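Side-chain contacts in N-acetylneuraminate lyase (Fusobacterium nucleatum subsp. nucleatum ATCC 25586, PDB 5ZKA), which belongs to the dihydrodipicolinate synthetase family of lyases and aldolases, with the TIM-barrel fold of eight parallel strands wrapped in helices: residues 227-232 with 246-251; 234-237 with 243-246. One frame throughout, in Å; residues are numbered along the deposited sequence.

Contact 1 (227-232 with 246-251); sequences GIRAKQ and LKIQHT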
ATOM      1  N   GLY A 227      13.655  -3.801 -16.551  1.00 31.44           N
ATOM      2  CA  GLY A 227      12.603  -3.075 -17.246  1.00 25.88           C
ATOM      3  C   GLY A 227      11.685  -3.938 -18.093  1.00 30.93           C
ATOM      4  O   GLY A 227      10.535  -3.558 -18.339  1.00 28.99           O
ATOM      5  N   ILE A 228      12.180  -5.084 -18.585  1.00 25.52           N
ATOM      6  CA  ILE A 228      11.331  -5.974 -19.382  1.00 30.75           C
ATOM      7  C   ILE A 228      10.149  -6.456 -18.550  1.00 31.93           C
ATOM      8  O   ILE A 228       8.986  -6.322 -18.954  1.00 30.56           O
ATOM      9  CB  ILE A 228      12.148  -7.157 -19.935  1.00 30.32           C
ATOM     10  CG1 ILE A 228      13.219  -6.655 -20.902  1.00 33.62           C
ATOM     11  CG2 ILE A 228      11.237  -8.188 -20.641  1.00 30.81           C
ATOM     12  CD1 ILE A 228      12.684  -5.766 -21.990  1.00 42.16           C
ATOM     13  N   ARG A 229      10.434  -7.022 -17.371  1.00 26.84           N
ATOM     14  CA  ARG A 229       9.363  -7.498 -16.492  1.00 26.34           C
ATOM     15  C   ARG A 229       8.444  -6.362 -16.068  1.00 28.28           C
ATOM     16  O   ARG A 229       7.224  -6.542 -15.977  1.00 27.68           O
ATOM     17  CB  ARG A 229       9.951  -8.170 -15.248  1.00 28.12           C
ATOM     18  CG  ARG A 229      10.405  -9.622 -15.451  1.00 28.09           C
ATOM     19  CD  ARG A 229      10.751 -10.248 -14.097  1.00 32.19           C
ATOM     20  NE  ARG A 229      11.350 -11.563 -14.277  1.00 30.50           N
ATOM     21  CZ  ARG A 229      12.658 -11.794 -14.315  1.00 35.05           C
ATOM     22  NH1 ARG A 229      13.505 -10.780 -14.172  1.00 29.88           N
ATOM     23  NH2 ARG A 229      13.113 -13.036 -14.510  1.00 29.78           N
ATOM     24  N   ALA A 230       9.011  -5.185 -15.796  1.00 28.43           N
ATOM     25  CA  ALA A 230       8.196  -4.066 -15.328  1.00 25.27           C
ATOM     26  C   ALA A 230       7.154  -3.666 -16.361  1.00 27.38           C
ATOM     27  O   ALA A 230       5.995  -3.409 -16.017  1.00 25.47           O
ATOM     28  CB  ALA A 230       9.085  -2.871 -14.990  1.00 28.46           C
ATOM     29  N   LYS A 231       7.551  -3.578 -17.633  1.00 28.93           N
ATOM     30  CA  LYS A 231       6.572  -3.296 -18.676  1.00 32.27           C
ATOM     31  C   LYS A 231       5.524  -4.402 -18.771  1.00 33.10           C
ATOM     32  O   LYS A 231       4.344  -4.125 -19.012  1.00 34.33           O
ATOM     33  CB  LYS A 231       7.272  -3.108 -20.023  1.00 35.71           C
ATOM     34  CG  LYS A 231       7.992  -1.786 -20.160  1.00 48.79           C
ATOM     35  CD  LYS A 231       8.459  -1.579 -21.595  1.00 57.30           C
ATOM     36  CE  LYS A 231       7.414  -0.871 -22.427  1.00 55.04           C
ATOM     37  NZ  LYS A 231       8.062  -0.240 -23.603  1.00 54.78           N
ATOM     38  N   GLN A 232       5.932  -5.663 -18.590  1.00 29.63           N
ATOM     39  CA  GLN A 232       4.959  -6.757 -18.605  1.00 25.19           C
ATOM     40  C   GLN A 232       3.917  -6.579 -17.502  1.00 29.25           C
ATOM     41  O   GLN A 232       2.709  -6.629 -17.763  1.00 29.73           O
ATOM     42  CB  GLN A 232       5.671  -8.107 -18.452  1.00 28.70           C
ATOM     43  CG  GLN A 232       6.452  -8.556 -19.676  1.00 32.42           C
ATOM     44  CD  GLN A 232       7.333  -9.773 -19.404  1.00 35.88           C
ATOM     45  OE1 GLN A 232       7.563 -10.151 -18.251  1.00 36.00           O
ATOM     46  NE2 GLN A 232       7.834 -10.384 -20.471  1.00 43.97           N
ATOM     47  N   LEU A 246       0.653 -10.869 -11.514  1.00 26.68           N
ATOM     48  CA  LEU A 246       1.069 -11.172 -10.147  1.00 26.68           C
ATOM     49  C   LEU A 246       2.253 -12.122 -10.123  1.00 27.44           C
ATOM     50  O   LEU A 246       3.159 -11.967  -9.293  1.00 26.45           O
ATOM     51  CB  LEU A 246      -0.103 -11.762  -9.354  1.00 29.53           C
ATOM     52  CG  LEU A 246       0.159 -12.135  -7.893  1.00 33.13           C
ATOM     53  CD1 LEU A 246       0.706 -10.938  -7.133  1.00 30.88           C
ATOM     54  CD2 LEU A 246      -1.118 -12.649  -7.198  1.00 27.44           C
ATOM     55  N   LYS A 247       2.256 -13.130 -11.008  1.00 28.12           N
ATOM     56  CA  LYS A 247       3.392 -14.046 -11.082  1.00 26.91           C
ATOM     57  C   LYS A 247       4.673 -13.298 -11.394  1.00 28.96           C
ATOM     58  O   LYS A 247       5.722 -13.572 -10.798  1.00 28.00           O
ATOM     59  CB  LYS A 247       3.141 -15.137 -12.131  1.00 28.65           C
ATOM     60  CG  LYS A 247       2.074 -16.139 -11.717  1.00 40.50           C
ATOM     61  CD  LYS A 247       2.215 -17.458 -12.476  1.00 49.56           C
ATOM     62  CE  LYS A 247       1.040 -18.374 -12.180  1.00 55.67           C
ATOM     63  NZ  LYS A 247      -0.251 -17.764 -12.609  1.00 61.62           N
ATOM     64  N   ILE A 248       4.599 -12.333 -12.311  1.00 23.56           N
ATOM     65  CA  ILE A 248       5.789 -11.573 -12.687  1.00 25.07           C
ATOM     66  C   ILE A 248       6.173 -10.571 -11.596  1.00 22.15           C
ATOM     67  O   ILE A 248       7.366 -10.330 -11.361  1.00 27.23           O
ATOM     68  CB  ILE A 248       5.554 -10.903 -14.049  1.00 28.44           C
ATOM     69  CG1 ILE A 248       5.305 -11.982 -15.113  1.00 34.92           C
ATOM     70  CG2 ILE A 248       6.736 -10.014 -14.430  1.00 30.70           C
ATOM     71  CD1 ILE A 248       4.763 -11.456 -16.423  1.00 30.74           C
ATOM     72  N   GLN A 249       5.199  -9.992 -10.891  1.00 26.90           N
ATOM     73  CA  GLN A 249       5.543  -9.167  -9.729  1.00 24.61           C
ATOM     74  C   GLN A 249       6.214 -10.001  -8.644  1.00 26.16           C
ATOM     75  O   GLN A 249       7.139  -9.529  -7.967  1.00 24.49           O
ATOM     76  CB  GLN A 249       4.300  -8.478  -9.168  1.00 23.43           C
ATOM     77  CG  GLN A 249       4.592  -7.506  -8.022  1.00 26.76           C
ATOM     78  CD  GLN A 249       5.145  -6.196  -8.542  1.00 25.52           C
ATOM     79  OE1 GLN A 249       4.420  -5.434  -9.174  1.00 24.60           O
ATOM     80  NE2 GLN A 249       6.432  -5.940  -8.305  1.00 27.13           N
ATOM     81  N   HIS A 250       5.757 -11.247  -8.462  1.00 28.92           N
ATOM     82  CA  HIS A 250       6.381 -12.132  -7.483  1.00 24.41           C
ATOM     83  C   HIS A 250       7.842 -12.390  -7.837  1.00 22.28           C
ATOM     84  O   HIS A 250       8.721 -12.356  -6.970  1.00 26.42           O
ATOM     85  CB  HIS A 250       5.622 -13.457  -7.417  1.00 28.96           C
ATOM     86  CG  HIS A 250       4.407 -13.443  -6.534  1.00 26.86           C
ATOM     87  ND1 HIS A 250       4.316 -12.690  -5.385  1.00 29.53           N
ATOM     88  CD2 HIS A 250       3.259 -14.162  -6.603  1.00 31.49           C
ATOM     89  CE1 HIS A 250       3.151 -12.921  -4.801  1.00 34.19           C
ATOM     90  NE2 HIS A 250       2.489 -13.810  -5.521  1.00 30.03           N
ATOM     91  N   THR A 251       8.110 -12.713  -9.104  1.00 23.65           N
ATOM     92  CA  THR A 251       9.481 -12.979  -9.520  1.00 24.55           C
ATOM     93  C   THR A 251      10.327 -11.721  -9.391  1.00 26.43           C
ATOM     94  O   THR A 251      11.461 -11.770  -8.897  1.00 26.30           O
ATOM     95  CB  THR A 251       9.492 -13.488 -10.964  1.00 29.29           C
ATOM     96  OG1 THR A 251       8.796 -14.745 -11.037  1.00 33.92           O
ATOM     97  CG2 THR A 251      10.922 -13.674 -11.459  1.00 30.60           C
TER

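Contact 2 (234-237 with 243-246); sequences FELA and DEAL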
ATOM      1  N   PHE A 234       2.972  -3.911 -15.902  1.00 28.08           N
ATOM      2  CA  PHE A 234       2.149  -2.747 -16.230  1.00 27.48           C
ATOM      3  C   PHE A 234       1.129  -3.076 -17.316  1.00 35.35           C
ATOM      4  O   PHE A 234      -0.072  -2.840 -17.148  1.00 33.24           O
ATOM      5  CB  PHE A 234       3.070  -1.605 -16.668  1.00 28.91           C
ATOM      6  CG  PHE A 234       2.386  -0.277 -16.814  1.00 30.42           C
ATOM      7  CD1 PHE A 234       1.727   0.306 -15.742  1.00 27.37           C
ATOM      8  CD2 PHE A 234       2.420   0.400 -18.031  1.00 37.93           C
ATOM      9  CE1 PHE A 234       1.104   1.531 -15.886  1.00 31.34           C
ATOM     10  CE2 PHE A 234       1.803   1.628 -18.183  1.00 36.81           C
ATOM     11  CZ  PHE A 234       1.143   2.195 -17.114  1.00 31.51           C
ATOM     12  N   GLU A 235       1.588  -3.647 -18.437  1.00 30.40           N
ATOM     13  CA  GLU A 235       0.681  -3.913 -19.551  1.00 29.23           C
ATOM     14  C   GLU A 235      -0.319  -5.008 -19.211  1.00 33.59           C
ATOM     15  O   GLU A 235      -1.505  -4.897 -19.548  1.00 35.32           O
ATOM     16  CB  GLU A 235       1.467  -4.298 -20.805  1.00 32.65           C
ATOM     17  N   LEU A 236       0.140  -6.083 -18.568  1.00 28.75           N
ATOM     18  CA  LEU A 236      -0.777  -7.174 -18.258  1.00 34.22           C
ATOM     19  C   LEU A 236      -1.867  -6.720 -17.294  1.00 30.38           C
ATOM     20  O   LEU A 236      -3.025  -7.126 -17.430  1.00 31.60           O
ATOM     21  CB  LEU A 236      -0.017  -8.360 -17.673  1.00 32.20           C
ATOM     22  CG  LEU A 236       0.922  -9.098 -18.623  1.00 31.27           C
ATOM     23  CD1 LEU A 236       1.928  -9.886 -17.801  1.00 33.46           C
ATOM     24  CD2 LEU A 236       0.144 -10.010 -19.541  1.00 36.67           C
ATOM     25  N   ALA A 237      -1.514  -5.887 -16.314  1.00 29.31           N
ATOM     26  CA  ALA A 237      -2.498  -5.469 -15.318  1.00 29.99           C
ATOM     27  C   ALA A 237      -3.547  -4.533 -15.909  1.00 36.80           C
ATOM     28  O   ALA A 237      -4.690  -4.513 -15.434  1.00 33.88           O
ATOM     29  CB  ALA A 237      -1.809  -4.804 -14.119  1.00 31.53           C
ATOM     30  N   ASP A 243      -3.656 -12.369 -13.095  1.00 30.92           N
ATOM     31  CA  ASP A 243      -2.969 -13.561 -12.613  1.00 33.34           C
ATOM     32  C   ASP A 243      -1.549 -13.631 -13.153  1.00 31.45           C
ATOM     33  O   ASP A 243      -0.603 -13.914 -12.410  1.00 29.95           O
ATOM     34  CB  ASP A 243      -3.753 -14.814 -13.007  1.00 41.25           C
ATOM     35  CG  ASP A 243      -4.997 -15.012 -12.155  1.00 54.01           C
ATOM     36  OD1 ASP A 243      -5.182 -14.242 -11.187  1.00 55.86           O
ATOM     37  OD2 ASP A 243      -5.790 -15.933 -12.456  1.00 59.66           O
ATOM     38  N   GLU A 244      -1.377 -13.381 -14.453  1.00 33.73           N
ATOM     39  CA  GLU A 244      -0.031 -13.388 -15.015  1.00 31.57           C
ATOM     40  C   GLU A 244       0.808 -12.241 -14.457  1.00 31.14           C
ATOM     41  O   GLU A 244       2.009 -12.411 -14.211  1.00 30.39           O
ATOM     42  CB  GLU A 244      -0.095 -13.320 -16.543  1.00 40.58           C
ATOM     43  CG  GLU A 244       1.276 -13.356 -17.195  1.00 56.74           C
ATOM     44  CD  GLU A 244       1.235 -13.777 -18.653  1.00 66.48           C
ATOM     45  OE1 GLU A 244       0.132 -13.775 -19.244  1.00 62.69           O
ATOM     46  OE2 GLU A 244       2.313 -14.097 -19.205  1.00 72.07           O
ATOM     47  N   ALA A 245       0.195 -11.065 -14.248  1.00 30.73           N
ATOM     48  CA  ALA A 245       0.950  -9.918 -13.747  1.00 27.47           C
ATOM     49  C   ALA A 245       1.449 -10.163 -12.330  1.00 27.54           C
ATOM     50  O   ALA A 245       2.550  -9.723 -11.968  1.00 27.22           O
ATOM     51  CB  ALA A 245       0.101  -8.648 -13.799  1.00 27.31           C
ATOM     52  N   LEU A 246       0.653 -10.869 -11.514  1.00 26.68           N
ATOM     53  CA  LEU A 246       1.069 -11.172 -10.147  1.00 26.68           C
ATOM     54  C   LEU A 246       2.253 -12.122 -10.123  1.00 27.44           C
ATOM     55  O   LEU A 246       3.159 -11.967  -9.293  1.00 26.45           O
ATOM     56  CB  LEU A 246      -0.103 -11.762  -9.354  1.00 29.53           C
ATOM     57  CG  LEU A 246       0.159 -12.135  -7.893  1.00 33.13           C
ATOM     58  CD1 LEU A 246       0.706 -10.938  -7.133  1.00 30.88           C
ATOM     59  CD2 LEU A 246      -1.118 -12.649  -7.198  1.00 27.44           C
TER

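Contact 1 (227-232 with 246-251)
Arg-229 lies across Ile-248 and Thr-251 with its whole length, meeting them with carbon in its inner half and with its guanidinium beyond. CG2 of Ile-248 touches the start of the chain, 3.8 Å from Arg-229 CB, and Arg-229 CG and CD pack on the same methyl. Farther out, the methyl CG2 of Thr-251 lies over one face of the guanidinium, 3.5 Å from Arg-229 NE, with the two side chains at about a right angle. The arginine stays extended from CG to NE (chi2 -171°, chi3 -173°), which carries its head past Ile-248 to Thr-251. One turn on, Gln-232 meets the other branch of the isoleucine: OE1 stands 3.6 Å from Ile-248 CD1, and CB packs on the same methyl. With CG2 anti to the backbone N in both Ile-248 and Thr-251, each of these methyls is the branch that touches the arginine.

The helices run nearly antiparallel, at 150°, with axes 9.5 Å apart, and Arg-229 and Ile-248 are the residues in register. In the second shell, Asn-226 OD1 accepts a bond from Arg-229 NH1 and the carbonyl O of Phe-304 one from NH2, tying the head to the end of helix 291-304. Ile-248 also packs on Ile-233. Cohesion between the segments therefore comes from van der Waals contact, while the arginine's polar bonds, made to Asn-226 and Phe-304, fix the guanidinium plane against which the threonine methyl rests.

Contact 2 (234-237 with 243-246)
The carboxylate of Glu-244 takes both methyls of Leu-236 on one and the same face, so the leucine meets the flat group broadside and not at its oxygen edge. Of the two, CD1 lies toward the stem of the glutamate, 3.6 Å from Glu-244 CG, whereas CD2 is shifted toward one oxygen, 3.8 Å from Glu-244 OE1. Carbon CD is shared between them, at 4.0 Å from Leu-236 CD2 and much the same from CD1. This is the closed end of an alpha-alpha hairpin: helix 223-237, which follows strand 217-220 of the TIM barrel, ends here, and residues 238-241 turn the chain into helix 242-262.

Glu-244, an exposed residue, is extended, with CG anti to the backbone N (chi1 -179°), and this carries its stem obliquely across the end of the leucine. Its OE1 has a second partner in Lys-241 of the turn, a long and weak ion pair, which would probably favour the charged form only slightly. Asn-239, also in the turn, donates from ND2 to the carbonyl O of Glu-235.

Deeper between the helices, Ala-245 points at the opposite helix, and its methyl CB comes 3.9 Å from Leu-236 CB. Here that methyl meets only the first carbon of the leucine side chain, consistent with the 5.6 Å between Leu-236 CA and Ala-245 CA. Ala-237 fills the buried flank and is covered from outside the pair by Leu-208 and Thr-211 of helix 207-212 and by Ile-242. Its CB lies 4.3 Å from Ala-245 CB, and the same Ala-245 methyl sits 4.1 Å from the backbone N of Ala-237.

Contacts 1 and 2 are successive levels of one interface between helix 223-237 and helix 242-262, their centres about 7 Å apart. Contact 2 lies beside the turn of the hairpin; contact 1 lies farther from it along both helices. They join directly where Ile-248 CD1 of contact 1 meets Leu-236 CD1 of contact 2 at 3.5 Å, so that apolar packing passes from Ala-245 and Leu-236 to Ile-248. Leu-246 belongs to both ranges and packs on the backbone of the other chain of the assembly. Their centres are about 18 and 21 Å from the centre of the chain, in the helical layer; the modified residue Lys-178 instead follows barrel strand 174-176.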